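Local coordinates for protein transketolase (Campylobacter jejuni, PDB 3L84) that belongs to the transketolase family of thiamine diphosphate-dependent enzymes, with two domains of the cofactor-binding type followed by a transketolase C-terminal domain, at residues L71-L76 and Y81-E86; K131-L136 and D140-K145; D306-E309 and K313-L316; F528-S533 and W538-S543; E542-L547 and F552-V557. All coordinates share one frame; numbering follows the deposited sequence. Where two conformers were deposited one is given.

Contact 1 (L71-L76 and Y81-E86)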
# COMPACT_ATOMS: atom_id res chain seq x y z
N LEU A 71 5.29 -17.79 -21.41
CA LEU A 71 6.56 -17.62 -22.13
C LEU A 71 7.73 -18.06 -21.26
O LEU A 71 8.66 -18.73 -21.73
CB LEU A 71 6.75 -16.16 -22.56
CG LEU A 71 8.02 -15.85 -23.34
CD1 LEU A 71 8.01 -16.56 -24.70
CD2 LEU A 71 8.25 -14.31 -23.55
N LEU A 72 7.72 -17.65 -19.98
CA LEU A 72 8.76 -18.10 -19.05
C LEU A 72 8.79 -19.61 -18.95
O LEU A 72 9.86 -20.22 -19.06
CB LEU A 72 8.56 -17.48 -17.67
CG LEU A 72 9.55 -17.92 -16.57
CD1 LEU A 72 10.97 -17.64 -16.92
CD2 LEU A 72 9.12 -17.26 -15.27
N TYR A 73 7.64 -20.24 -18.77
CA TYR A 73 7.59 -21.69 -18.65
C TYR A 73 8.08 -22.38 -19.93
O TYR A 73 8.79 -23.38 -19.87
CB TYR A 73 6.16 -22.14 -18.35
CG TYR A 73 5.59 -21.65 -17.04
CD1 TYR A 73 6.38 -21.38 -15.96
CD2 TYR A 73 4.23 -21.46 -16.89
CE1 TYR A 73 5.83 -20.95 -14.76
CE2 TYR A 73 3.67 -21.06 -15.71
CZ TYR A 73 4.45 -20.77 -14.65
OH TYR A 73 3.91 -20.34 -13.45
N SER A 74 7.70 -21.84 -21.08
CA SER A 74 8.18 -22.39 -22.34
C SER A 74 9.71 -22.38 -22.40
O SER A 74 10.35 -23.39 -22.76
CB SER A 74 7.61 -21.60 -23.50
OG SER A 74 6.19 -21.71 -23.63
N PHE A 75 10.29 -21.23 -22.04
CA PHE A 75 11.74 -21.06 -22.03
C PHE A 75 12.42 -21.99 -21.03
O PHE A 75 13.44 -22.60 -21.34
CB PHE A 75 12.07 -19.60 -21.75
CG PHE A 75 13.54 -19.34 -21.60
CD1 PHE A 75 14.39 -19.50 -22.67
CD2 PHE A 75 14.08 -19.03 -20.37
CE1 PHE A 75 15.76 -19.30 -22.52
CE2 PHE A 75 15.45 -18.82 -20.23
CZ PHE A 75 16.27 -18.95 -21.31
N LEU A 76 11.86 -22.14 -19.83
CA LEU A 76 12.48 -23.04 -18.84
C LEU A 76 12.46 -24.48 -19.34
O LEU A 76 13.45 -25.22 -19.24
CB LEU A 76 11.78 -22.93 -17.49
CG LEU A 76 11.88 -21.58 -16.79
CD1 LEU A 76 11.07 -21.56 -15.48
CD2 LEU A 76 13.34 -21.18 -16.49
N TYR A 81 15.44 -26.99 -17.81
CA TYR A 81 15.07 -26.97 -16.41
C TYR A 81 14.12 -28.12 -16.12
O TYR A 81 13.60 -28.77 -17.04
CB TYR A 81 14.42 -25.65 -16.05
CG TYR A 81 15.37 -24.47 -15.98
CD1 TYR A 81 15.82 -23.85 -17.11
CD2 TYR A 81 15.80 -23.97 -14.75
CE1 TYR A 81 16.67 -22.74 -17.03
CE2 TYR A 81 16.66 -22.89 -14.67
CZ TYR A 81 17.11 -22.31 -15.79
OH TYR A 81 17.95 -21.20 -15.73
N ASP A 82 13.84 -28.35 -14.84
CA ASP A 82 13.00 -29.45 -14.41
C ASP A 82 11.54 -29.04 -14.53
O ASP A 82 10.83 -28.83 -13.53
CB ASP A 82 13.35 -29.83 -12.97
CG ASP A 82 12.63 -31.06 -12.49
OD1 ASP A 82 12.17 -31.88 -13.32
OD2 ASP A 82 12.53 -31.17 -11.26
N LEU A 83 11.09 -28.88 -15.75
CA LEU A 83 9.70 -28.50 -16.08
C LEU A 83 9.44 -29.22 -17.38
O LEU A 83 10.20 -29.01 -18.34
CB LEU A 83 9.60 -27.00 -16.25
CG LEU A 83 8.23 -26.38 -16.26
CD1 LEU A 83 7.44 -26.63 -14.96
CD2 LEU A 83 8.24 -24.86 -16.55
N SER A 84 8.46 -30.14 -17.38
CA SER A 84 8.23 -31.04 -18.50
C SER A 84 7.20 -30.51 -19.48
O SER A 84 6.46 -29.56 -19.21
CB SER A 84 7.78 -32.39 -17.98
OG SER A 84 6.48 -32.30 -17.45
N LEU A 85 7.10 -31.17 -20.63
CA LEU A 85 6.05 -30.88 -21.58
C LEU A 85 4.67 -31.12 -20.96
O LEU A 85 3.76 -30.32 -21.14
CB LEU A 85 6.23 -31.69 -22.86
CG LEU A 85 5.39 -31.22 -24.06
CD1 LEU A 85 5.84 -29.84 -24.55
CD2 LEU A 85 5.49 -32.27 -25.18
N GLU A 86 4.52 -32.19 -20.20
CA GLU A 86 3.27 -32.43 -19.51
C GLU A 86 2.92 -31.27 -18.56
O GLU A 86 1.77 -30.87 -18.43
CB GLU A 86 3.29 -33.74 -18.73
CG GLU A 86 1.91 -34.25 -18.38
CD GLU A 86 1.01 -34.58 -19.60
OE1 GLU A 86 1.50 -34.80 -20.74
OE2 GLU A 86 -0.21 -34.59 -19.40

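Contact 2 (K131-L136 and D140-K145)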
# COMPACT_ATOMS: atom_id res chain seq x y z
N LYS A 131 25.68 -6.37 -5.98
CA LYS A 131 26.75 -5.46 -5.60
C LYS A 131 27.28 -5.70 -4.19
O LYS A 131 28.51 -5.64 -3.98
CB LYS A 131 26.31 -4.00 -5.74
CG LYS A 131 26.15 -3.55 -7.19
CD LYS A 131 27.41 -3.60 -8.03
CE LYS A 131 27.21 -2.99 -9.42
NZ LYS A 131 28.48 -2.92 -10.19
N LYS A 132 26.40 -6.02 -3.23
CA LYS A 132 26.87 -6.34 -1.91
C LYS A 132 27.61 -7.67 -1.88
O LYS A 132 28.66 -7.81 -1.21
CB LYS A 132 25.72 -6.34 -0.90
CG LYS A 132 26.17 -6.58 0.55
CD LYS A 132 27.16 -5.51 1.03
CE LYS A 132 27.69 -5.77 2.44
NZ LYS A 132 28.72 -4.78 2.84
N ALA A 133 27.13 -8.64 -2.64
CA ALA A 133 27.82 -9.93 -2.74
C ALA A 133 29.22 -9.73 -3.32
O ALA A 133 30.19 -10.38 -2.89
CB ALA A 133 27.00 -10.91 -3.61
N GLN A 134 29.36 -8.84 -4.30
CA GLN A 134 30.65 -8.51 -4.92
C GLN A 134 31.57 -7.86 -3.86
O GLN A 134 32.77 -8.14 -3.79
CB GLN A 134 30.44 -7.55 -6.11
CG GLN A 134 31.63 -7.37 -7.03
CD GLN A 134 31.40 -6.28 -8.06
OE1 GLN A 134 30.28 -6.08 -8.54
NE2 GLN A 134 32.46 -5.57 -8.42
N ASN A 135 31.00 -6.98 -3.04
CA ASN A 135 31.77 -6.38 -1.93
C ASN A 135 32.30 -7.45 -0.98
O ASN A 135 33.44 -7.36 -0.52
CB ASN A 135 30.89 -5.39 -1.15
CG ASN A 135 31.58 -4.85 0.09
OD1 ASN A 135 32.50 -4.03 -0.02
ND2 ASN A 135 31.18 -5.33 1.24
N LEU A 136 31.49 -8.44 -0.65
CA LEU A 136 31.89 -9.47 0.29
C LEU A 136 32.82 -10.53 -0.30
O LEU A 136 33.77 -10.95 0.35
CB LEU A 136 30.63 -10.16 0.82
CG LEU A 136 29.74 -9.33 1.74
CD1 LEU A 136 28.50 -10.15 2.09
CD2 LEU A 136 30.48 -8.90 3.01
N ASP A 140 35.96 -11.24 -8.72
CA ASP A 140 36.33 -12.52 -9.33
C ASP A 140 35.19 -13.53 -9.20
O ASP A 140 35.03 -14.43 -10.03
CB ASP A 140 37.57 -13.13 -8.67
CG ASP A 140 38.86 -12.38 -8.99
OD1 ASP A 140 38.92 -11.70 -10.04
OD2 ASP A 140 39.82 -12.52 -8.19
N LEU A 141 34.39 -13.41 -8.15
CA LEU A 141 33.34 -14.39 -7.86
C LEU A 141 31.93 -13.90 -8.19
O LEU A 141 31.01 -14.70 -8.39
CB LEU A 141 33.39 -14.81 -6.39
CG LEU A 141 34.62 -15.60 -5.97
CD1 LEU A 141 34.50 -16.05 -4.50
CD2 LEU A 141 34.87 -16.79 -6.92
N ILE A 142 31.69 -12.59 -8.17
CA ILE A 142 30.35 -12.06 -8.44
C ILE A 142 30.44 -11.04 -9.55
O ILE A 142 31.07 -9.99 -9.40
CB ILE A 142 29.70 -11.44 -7.21
CG1 ILE A 142 29.55 -12.48 -6.10
CG2 ILE A 142 28.32 -10.83 -7.58
CD1 ILE A 142 28.51 -13.58 -6.32
N ASP A 143 29.87 -11.38 -10.70
CA ASP A 143 29.99 -10.53 -11.90
C ASP A 143 28.80 -10.61 -12.88
O ASP A 143 28.88 -10.15 -14.01
CB ASP A 143 31.31 -10.75 -12.61
CG ASP A 143 31.39 -12.09 -13.26
OD1 ASP A 143 30.38 -12.84 -13.25
OD2 ASP A 143 32.49 -12.42 -13.79
N HIS A 144 27.69 -11.11 -12.42
CA HIS A 144 26.59 -11.49 -13.31
C HIS A 144 25.67 -10.27 -13.55
O HIS A 144 25.82 -9.19 -12.96
CB HIS A 144 25.81 -12.63 -12.65
CG HIS A 144 25.14 -12.24 -11.38
ND1 HIS A 144 23.91 -11.61 -11.34
CD2 HIS A 144 25.55 -12.33 -10.09
CE1 HIS A 144 23.58 -11.39 -10.08
NE2 HIS A 144 24.56 -11.81 -9.30
N LYS A 145 24.74 -10.47 -14.47
CA LYS A 145 23.72 -9.46 -14.79
C LYS A 145 22.39 -9.79 -14.14
O LYS A 145 22.16 -10.91 -13.66
CB LYS A 145 23.55 -9.38 -16.31
CG LYS A 145 24.81 -8.95 -17.04
CD LYS A 145 25.23 -7.51 -16.76
CE LYS A 145 26.51 -7.12 -17.52
NZ LYS A 145 26.91 -5.75 -17.13

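Contact 3 (D306-E309 and K313-L316). With ACT (acetate ion), chain D.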
# COMPACT_ATOMS: atom_id res chain seq x y z
N ASP A 306 35.88 -23.34 -9.99
CA ASP A 306 37.35 -23.30 -9.96
C ASP A 306 37.85 -21.97 -9.42
O ASP A 306 38.81 -21.91 -8.69
CB ASP A 306 37.92 -23.57 -11.37
CG ASP A 306 37.64 -24.97 -11.87
OD1 ASP A 306 37.43 -25.89 -11.03
OD2 ASP A 306 37.66 -25.20 -13.11
N LYS A 307 37.18 -20.87 -9.77
CA LYS A 307 37.54 -19.56 -9.18
C LYS A 307 37.27 -19.54 -7.70
O LYS A 307 38.08 -19.00 -6.94
CB LYS A 307 36.76 -18.43 -9.86
CG LYS A 307 37.16 -18.21 -11.34
CD LYS A 307 36.47 -16.99 -11.93
CE LYS A 307 37.37 -15.78 -11.99
NZ LYS A 307 36.68 -14.52 -12.48
N LEU A 308 36.16 -20.14 -7.27
CA LEU A 308 35.87 -20.19 -5.83
C LEU A 308 36.94 -20.95 -5.08
O LEU A 308 37.42 -20.53 -4.04
CB LEU A 308 34.51 -20.84 -5.60
CG LEU A 308 34.08 -21.11 -4.15
CD1 LEU A 308 34.00 -19.79 -3.37
CD2 LEU A 308 32.76 -21.89 -4.13
N GLU A 309 37.40 -22.07 -5.65
CA GLU A 309 38.40 -22.89 -5.00
C GLU A 309 39.72 -22.14 -4.84
O GLU A 309 40.39 -22.32 -3.80
CB GLU A 309 38.55 -24.19 -5.78
CG GLU A 309 39.64 -25.14 -5.30
CD GLU A 309 39.53 -25.57 -3.85
OE1 GLU A 309 38.44 -25.51 -3.24
OE2 GLU A 309 40.57 -26.02 -3.32
N LYS A 313 37.90 -16.62 -0.20
CA LYS A 313 36.55 -16.38 0.30
C LYS A 313 35.76 -17.64 0.61
O LYS A 313 34.54 -17.54 0.93
CB LYS A 313 35.74 -15.60 -0.74
CG LYS A 313 36.35 -14.30 -1.16
CD LYS A 313 36.52 -13.37 -0.03
CE LYS A 313 37.05 -12.01 -0.47
NZ LYS A 313 37.15 -11.09 0.69
N LYS A 314 36.37 -18.81 0.53
CA LYS A 314 35.64 -20.08 0.69
C LYS A 314 34.94 -20.22 2.03
O LYS A 314 33.78 -20.65 2.08
CB LYS A 314 36.56 -21.30 0.49
CG LYS A 314 37.01 -21.53 -0.91
CD LYS A 314 37.88 -22.79 -1.02
CE LYS A 314 39.24 -22.67 -0.35
NZ LYS A 314 40.15 -21.74 -1.08
N GLU A 315 35.65 -19.94 3.11
CA GLU A 315 35.08 -20.09 4.44
C GLU A 315 33.98 -19.06 4.66
O GLU A 315 32.96 -19.37 5.25
CB GLU A 315 36.15 -19.98 5.54
CG GLU A 315 37.15 -21.16 5.59
CD GLU A 315 37.99 -21.22 6.88
OE1 GLU A 315 37.62 -20.62 7.93
OE2 GLU A 315 39.02 -21.92 6.84
N LEU A 316 34.19 -17.84 4.17
CA LEU A 316 33.15 -16.82 4.28
C LEU A 316 31.87 -17.27 3.56
O LEU A 316 30.80 -17.18 4.13
CB LEU A 316 33.63 -15.50 3.69
CG LEU A 316 32.58 -14.40 3.54
CD1 LEU A 316 31.89 -14.09 4.87
CD2 LEU A 316 33.16 -13.15 2.92
C ACT D . 39.35 -19.96 2.35
O ACT D . 38.58 -19.26 3.10
OXT ACT D . 39.44 -19.56 1.15
CH3 ACT D . 40.01 -21.23 2.81

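Contact 4 (F528-S533 and W538-S543)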
# COMPACT_ATOMS: atom_id res chain seq x y z
N PHE A 528 -11.50 -14.66 36.02
CA PHE A 528 -11.20 -13.85 34.83
C PHE A 528 -9.83 -14.20 34.33
O PHE A 528 -8.95 -14.51 35.13
CB PHE A 528 -11.16 -12.36 35.17
CG PHE A 528 -12.45 -11.83 35.69
CD1 PHE A 528 -13.57 -11.77 34.89
CD2 PHE A 528 -12.53 -11.36 36.99
CE1 PHE A 528 -14.76 -11.28 35.39
CE2 PHE A 528 -13.72 -10.87 37.50
CZ PHE A 528 -14.83 -10.84 36.69
N THR A 529 -9.63 -14.11 33.01
CA THR A 529 -8.32 -14.15 32.40
C THR A 529 -8.15 -12.88 31.61
O THR A 529 -9.01 -12.57 30.78
CB THR A 529 -8.11 -15.39 31.50
OG1 THR A 529 -8.21 -16.58 32.31
CG2 THR A 529 -6.74 -15.38 30.83
N LEU A 530 -7.08 -12.13 31.88
CA LEU A 530 -6.77 -10.90 31.12
C LEU A 530 -5.66 -11.26 30.16
O LEU A 530 -4.61 -11.73 30.61
CB LEU A 530 -6.34 -9.79 32.08
CG LEU A 530 -7.42 -9.26 33.05
CD1 LEU A 530 -7.80 -10.17 34.19
CD2 LEU A 530 -6.91 -7.93 33.61
N LEU A 531 -5.92 -11.11 28.89
CA LEU A 531 -5.02 -11.47 27.80
C LEU A 531 -4.60 -10.19 27.09
O LEU A 531 -5.48 -9.41 26.69
CB LEU A 531 -5.74 -12.42 26.83
CG LEU A 531 -4.95 -12.91 25.64
CD1 LEU A 531 -5.38 -14.31 25.22
CD2 LEU A 531 -5.07 -11.94 24.50
N ALA A 532 -3.30 -9.99 26.89
CA ALA A 532 -2.85 -8.79 26.23
C ALA A 532 -1.57 -9.07 25.51
O ALA A 532 -0.90 -10.08 25.77
CB ALA A 532 -2.64 -7.66 27.24
N SER A 533 -1.18 -8.13 24.66
CA SER A 533 0.12 -8.14 24.04
C SER A 533 0.82 -6.79 24.26
O SER A 533 0.20 -5.76 24.57
CB SER A 533 0.02 -8.40 22.54
OG SER A 533 -0.63 -7.35 21.87
N TRP A 538 1.26 -4.84 31.01
CA TRP A 538 1.43 -4.29 32.34
C TRP A 538 0.10 -3.78 32.89
O TRP A 538 -0.22 -3.98 34.07
CB TRP A 538 2.46 -3.16 32.26
CG TRP A 538 2.89 -2.74 33.58
CD1 TRP A 538 2.61 -1.57 34.20
CD2 TRP A 538 3.72 -3.50 34.49
NE1 TRP A 538 3.20 -1.54 35.45
CE2 TRP A 538 3.89 -2.71 35.64
CE3 TRP A 538 4.32 -4.77 34.43
CZ2 TRP A 538 4.65 -3.15 36.73
CZ3 TRP A 538 5.08 -5.21 35.50
CH2 TRP A 538 5.23 -4.40 36.64
N LEU A 539 -0.72 -3.15 32.04
CA LEU A 539 -2.05 -2.71 32.47
C LEU A 539 -2.85 -3.90 33.00
O LEU A 539 -3.57 -3.78 34.00
CB LEU A 539 -2.77 -2.03 31.27
CG LEU A 539 -4.25 -1.76 31.48
CD1 LEU A 539 -4.53 -0.77 32.59
CD2 LEU A 539 -4.85 -1.25 30.16
N CYS A 540 -2.75 -5.03 32.31
CA CYS A 540 -3.46 -6.23 32.75
C CYS A 540 -2.88 -6.81 34.04
O CYS A 540 -3.64 -7.25 34.89
CB CYS A 540 -3.47 -7.28 31.66
SG CYS A 540 -4.51 -6.81 30.26
N LEU A 541 -1.57 -6.79 34.22
CA LEU A 541 -1.00 -7.25 35.48
C LEU A 541 -1.51 -6.38 36.64
O LEU A 541 -1.90 -6.89 37.71
CB LEU A 541 0.54 -7.26 35.43
CG LEU A 541 1.12 -8.35 34.57
CD1 LEU A 541 2.61 -8.03 34.26
CD2 LEU A 541 0.97 -9.75 35.19
N GLU A 542 -1.46 -5.06 36.47
CA GLU A 542 -1.91 -4.13 37.49
C GLU A 542 -3.39 -4.28 37.75
O GLU A 542 -3.83 -4.23 38.90
CB GLU A 542 -1.58 -2.68 37.11
CG GLU A 542 -0.05 -2.39 36.99
CD GLU A 542 0.64 -2.10 38.30
OE1 GLU A 542 0.46 -0.99 38.83
OE2 GLU A 542 1.38 -2.98 38.78
N SER A 543 -4.17 -4.50 36.69
CA SER A 543 -5.60 -4.67 36.85
C SER A 543 -5.94 -5.99 37.56
O SER A 543 -6.83 -6.04 38.41
CB SER A 543 -6.33 -4.60 35.51
OG SER A 543 -6.16 -3.30 34.93

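Contact 5 (E542-L547 and F552-V557)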
# COMPACT_ATOMS: atom_id res chain seq x y z
N GLU A 542 -1.46 -5.06 36.47
CA GLU A 542 -1.91 -4.13 37.49
C GLU A 542 -3.39 -4.28 37.75
O GLU A 542 -3.83 -4.23 38.90
CB GLU A 542 -1.58 -2.68 37.11
CG GLU A 542 -0.05 -2.39 36.99
CD GLU A 542 0.64 -2.10 38.30
OE1 GLU A 542 0.46 -0.99 38.83
OE2 GLU A 542 1.38 -2.98 38.78
N SER A 543 -4.17 -4.50 36.69
CA SER A 543 -5.60 -4.67 36.85
C SER A 543 -5.94 -5.99 37.56
O SER A 543 -6.83 -6.04 38.41
CB SER A 543 -6.33 -4.60 35.51
OG SER A 543 -6.16 -3.30 34.93
N ALA A 544 -5.20 -7.04 37.25
CA ALA A 544 -5.39 -8.33 37.90
C ALA A 544 -5.07 -8.22 39.40
O ALA A 544 -5.78 -8.76 40.24
CB ALA A 544 -4.54 -9.39 37.25
N ASN A 545 -4.03 -7.46 39.75
CA ASN A 545 -3.68 -7.23 41.17
C ASN A 545 -4.83 -6.51 41.88
O ASN A 545 -5.19 -6.84 43.01
CB ASN A 545 -2.40 -6.38 41.28
CG ASN A 545 -1.15 -7.15 40.98
OD1 ASN A 545 -1.14 -8.39 41.05
ND2 ASN A 545 -0.07 -6.43 40.63
N GLU A 546 -5.41 -5.51 41.24
CA GLU A 546 -6.55 -4.82 41.82
C GLU A 546 -7.77 -5.75 41.96
O GLU A 546 -8.44 -5.74 43.00
CB GLU A 546 -6.90 -3.56 41.01
CG GLU A 546 -8.08 -2.74 41.56
CD GLU A 546 -7.83 -2.18 42.95
OE1 GLU A 546 -6.65 -2.01 43.31
OE2 GLU A 546 -8.83 -1.89 43.67
N LEU A 547 -8.06 -6.54 40.93
CA LEU A 547 -9.17 -7.49 40.97
C LEU A 547 -8.96 -8.51 42.10
O LEU A 547 -9.90 -8.80 42.83
CB LEU A 547 -9.36 -8.18 39.61
CG LEU A 547 -10.01 -7.37 38.47
CD1 LEU A 547 -9.67 -7.97 37.13
CD2 LEU A 547 -11.51 -7.29 38.64
N PHE A 552 -11.37 -11.25 43.41
CA PHE A 552 -11.53 -12.02 42.17
C PHE A 552 -10.23 -12.65 41.71
O PHE A 552 -9.30 -11.93 41.35
CB PHE A 552 -12.07 -11.14 41.05
CG PHE A 552 -13.37 -10.43 41.40
CD1 PHE A 552 -14.59 -11.03 41.12
CD2 PHE A 552 -13.35 -9.17 41.97
CE1 PHE A 552 -15.79 -10.38 41.44
CE2 PHE A 552 -14.56 -8.52 42.31
CZ PHE A 552 -15.75 -9.13 42.04
N ALA A 553 -10.19 -13.97 41.65
CA ALA A 553 -9.01 -14.71 41.17
C ALA A 553 -8.83 -14.49 39.67
O ALA A 553 -9.80 -14.62 38.92
CB ALA A 553 -9.16 -16.20 41.48
N CYS A 554 -7.60 -14.19 39.24
CA CYS A 554 -7.31 -13.90 37.84
C CYS A 554 -6.10 -14.62 37.28
O CYS A 554 -5.11 -14.86 38.00
CB CYS A 554 -6.99 -12.43 37.68
SG CYS A 554 -8.30 -11.33 38.02
N ASN A 555 -6.21 -15.04 36.03
CA ASN A 555 -5.06 -15.35 35.19
C ASN A 555 -4.66 -14.11 34.40
O ASN A 555 -5.51 -13.30 34.06
CB ASN A 555 -5.36 -16.49 34.20
CG ASN A 555 -5.35 -17.87 34.83
OD1 ASN A 555 -5.14 -18.04 36.04
ND2 ASN A 555 -5.54 -18.88 33.97
N VAL A 556 -3.37 -13.98 34.08
CA VAL A 556 -2.90 -12.98 33.13
C VAL A 556 -2.05 -13.71 32.10
O VAL A 556 -1.11 -14.44 32.45
CB VAL A 556 -2.08 -11.87 33.79
CG1 VAL A 556 -1.59 -10.88 32.74
CG2 VAL A 556 -2.90 -11.13 34.88
N VAL A 557 -2.41 -13.51 30.85
CA VAL A 557 -1.77 -14.09 29.70
C VAL A 557 -1.11 -13.01 28.87
O VAL A 557 -1.76 -12.01 28.52
CB VAL A 557 -2.82 -14.82 28.84
CG1 VAL A 557 -2.22 -15.25 27.47
CG2 VAL A 557 -3.41 -16.04 29.57

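Contact 1 (L71-L76 and Y81-E86)
Tyr73, midway along helix 69-79, meets Leu83 once the chain has turned back through a link whose 6→1 hydrogen bond is consistent with a Schellman motif. The methyl CD2 of Leu83 lies 3.9 Å from Tyr73 CB, approaches the start of the ring aslant, and sits 3.7 Å from the backbone O of Tyr73. Tyrosine suits this place because its apolar root receives the leucine while its hydroxyl reaches the backbone O of Pro99.

One helical turn on, Leu76 touches the same methyl with its CB, 4.1 Å from Leu83 CD2, so the branch end of Leu83 rests on two helix residues at once. The torsion of Leu83 sends its isobutyl group to the helix, with CG anti to the backbone N (chi1 -165°).

Leu76 O accepts the 6→1 bond from Tyr81 N at 3.0 Å, with an N-H...O angle of 151°. Beside it the two side chains form the apolar pair that often accompanies this motif. Tyr81, partly exposed, also rests on Pro50 and offers its flat face to the leucine. In a CH-pi contact, Leu76 CD2 stands over one face of the Tyr81 ring, 3.7 Å from its centroid and 11° off the normal.

Contact 2 (K131-L136 and D140-K145)
In the loop from helix 118-137 to strand 146-151, Ile142 turns its side chain back onto Ala133 and Gln134 of the helix. The branched isoleucine straddles the helix surface: CB lies 3.8 Å from Gln134 CA, CG2 sits 4.0 Å from Gln134 N, and CG1 comes within 3.9 Å of Ala133 CB. With CG1 anti to its own carbonyl carbon (chi1 -60°), the longer branch is laid against Ala133, whose single methyl allows so close an approach of loop to helix. Gln134, extended with CG anti to its backbone N, brings CG within 3.6 Å of Ile142 O.

This is a helix-to-strand connection of the thiamine diphosphate binding domain, and strand 146-151 is an inner strand of its parallel sheet. Tyr404 of helix 391-404 packs on both Ala133 and Ile142, extending the same apolar cluster.

Where the loop nears the strand, His144 ND1 donates to Lys145 O at 3.0 Å, nearly straight at 176°, which together with the bond between His144 NE2 and Tyr404 OH likely fixes the ring's rotation. The acceptor lies in the imidazole plane, but the donor stands 55° out of the carbonyl plane.

Contact 3 (D306-E309 and K313-L316)
Leu308 and Lys314 bring two successive helices together, their CA atoms 6.5 Å apart: helix 293-310 is ending, and after a short link helix 314-321 begins with Lys313 at its N-cap position. The pairing thus joins two consecutive helices at the surface of the thiamine diphosphate binding domain. Across the link the backbone O of Leu308 lies 3.3 Å from Lys314 CG, and the CD1 methyl of Leu308 reaches toward the same carbon.

Lysine suits this place because its long chain is apolar along its length and charged at its end. Bends at chi3 and chi4 (-71°) fold Lys314 back over the end of the first helix, where NZ donates to Glu309 O at 2.8 Å, standing 39° out of that carbonyl's plane. NZ bonds to Ser311 O as well, so backbone oxygens near the C-terminal end, where a helix dipole would be negative, receive a positive group.

Glu309 crosses the lysine with its carboxylate beside the chain: OE1 is 3.6 Å from Lys314 CD but 4.7 Å from Lys314 NZ. The charged atoms are not in contact, though the opposite charges are near enough that some attraction is likely.

An acetate ion, probably from the crystallisation liquor, occupies the start of the second helix, a usual place for an anion. Lys314 N donates to its OXT, to which Lys314 NZ adds a weak bond at 3.2 Å. Its other oxygen, acetate O, takes the N-H of Glu315 at 3.0 Å, with an angle of 168°.

Contact 4 (F528-S533 and W538-S543)
Leu530 and Cys540 face each other root to root, with their CB atoms 3.8 Å apart, in the first half of a beta-alpha-beta unit of the C-terminal domain. The chain leaves strand 528-532 and returns along helix 537-549, so the two short axes are nearly antiparallel (163°) and approach to 8.2 Å. Alternation along the strand turns Leu530 and Ala532 to the helix while Leu531 points the other way.

From their facing CB atoms the two side chains diverge. Cys540 holds SG anti to its carbonyl carbon (chi1 -69°), turning the sulfur to Ala532, whose CB it meets at 3.7 Å; SG is also 3.9 Å from Leu530 CB. Leu530 instead sends its CD2 methyl onto the helix, 3.6 Å from Cys540 O and 3.9 Å from Ser543 CB. The choice of residues follows from this divergence: the small alanine accepts a sulfur, the compact cysteine lets helix and strand come close, and the larger leucine spans a helical turn from Cys540 to Ser543.

Around the pair the core continues, with Val584 of the neighbouring strand against Cys540 and Ile629 of helix 622-629 against Leu530.

Ser543 is a polar residue in this buried layer, yet it presents its carbon to Leu530 while its hydroxyl is satisfied within its own helix. Ser543 OG donates to Leu539 O at 2.8 Å, and that oxygen also accepts Ser543 N, the two donors reaching it from opposite faces of the carbonyl plane.

Contact 5 (E542-L547 and F552-V557)
A buried helix-on-sheet contact joins Ala544 and Leu547 of helix 537-549 to Cys554, Val556 and Phe552, and forms the returning half of the beta-alpha-beta unit. Over these segments the helix and strand axes are nearly antiparallel (176°) and 8.7 Å apart.

Small residues permit this spacing. Ala544 CB is squeezed against Val556 CG2 at 3.4 Å, tighter than usual van der Waals contact, and lies 3.9 Å from Cys554 CB. Leu547 grips the sulfur beside it: both its CB and its CD1 are 3.7 Å from Cys554 SG. That sulfur, anti to its own carbonyl carbon (chi1 -65°), is aimed at the leucine, leaving Ala544 to meet the CB.

At the turn, Phe552 N donates to Leu547 O at 2.9 Å from above the carbonyl plane, 39° out of it, a six-to-one span consistent with a Schellman motif. The same oxygen lies at the edge of the phenylalanine ring, in its plane, 3.6 Å from Phe552 CD2. Leu630, near the chain's C-terminus, covers both Leu547 and Phe552.

Apart from that single polar link the contact is apolar, which suggests that close fit and exclusion of water, more than directed bonds, probably hold the helix on its strand.

Contacts 4 and 5 are two halves of one beta-alpha-beta unit: they share Glu542 and Ser543 on helix 537-549, and their strands, adjacent in the C-terminal domain's mixed sheet, are joined by backbone bonds such as Leu530 O to Val557 N. Both are core. Contacts 1 to 3 belong to the thiamine diphosphate binding domain. Of these, contacts 1 and 2 are buried and mainly apolar, whereas contact 3 lies on the surface and relies on a lysine and backbone oxygens. Contacts 2 and 3 still touch, joined by a hydrogen bond from Lys307 NZ to Asp140 O. Contacts 1 and 5, their centres about 61 Å apart, both close a helix end with a backbone bond.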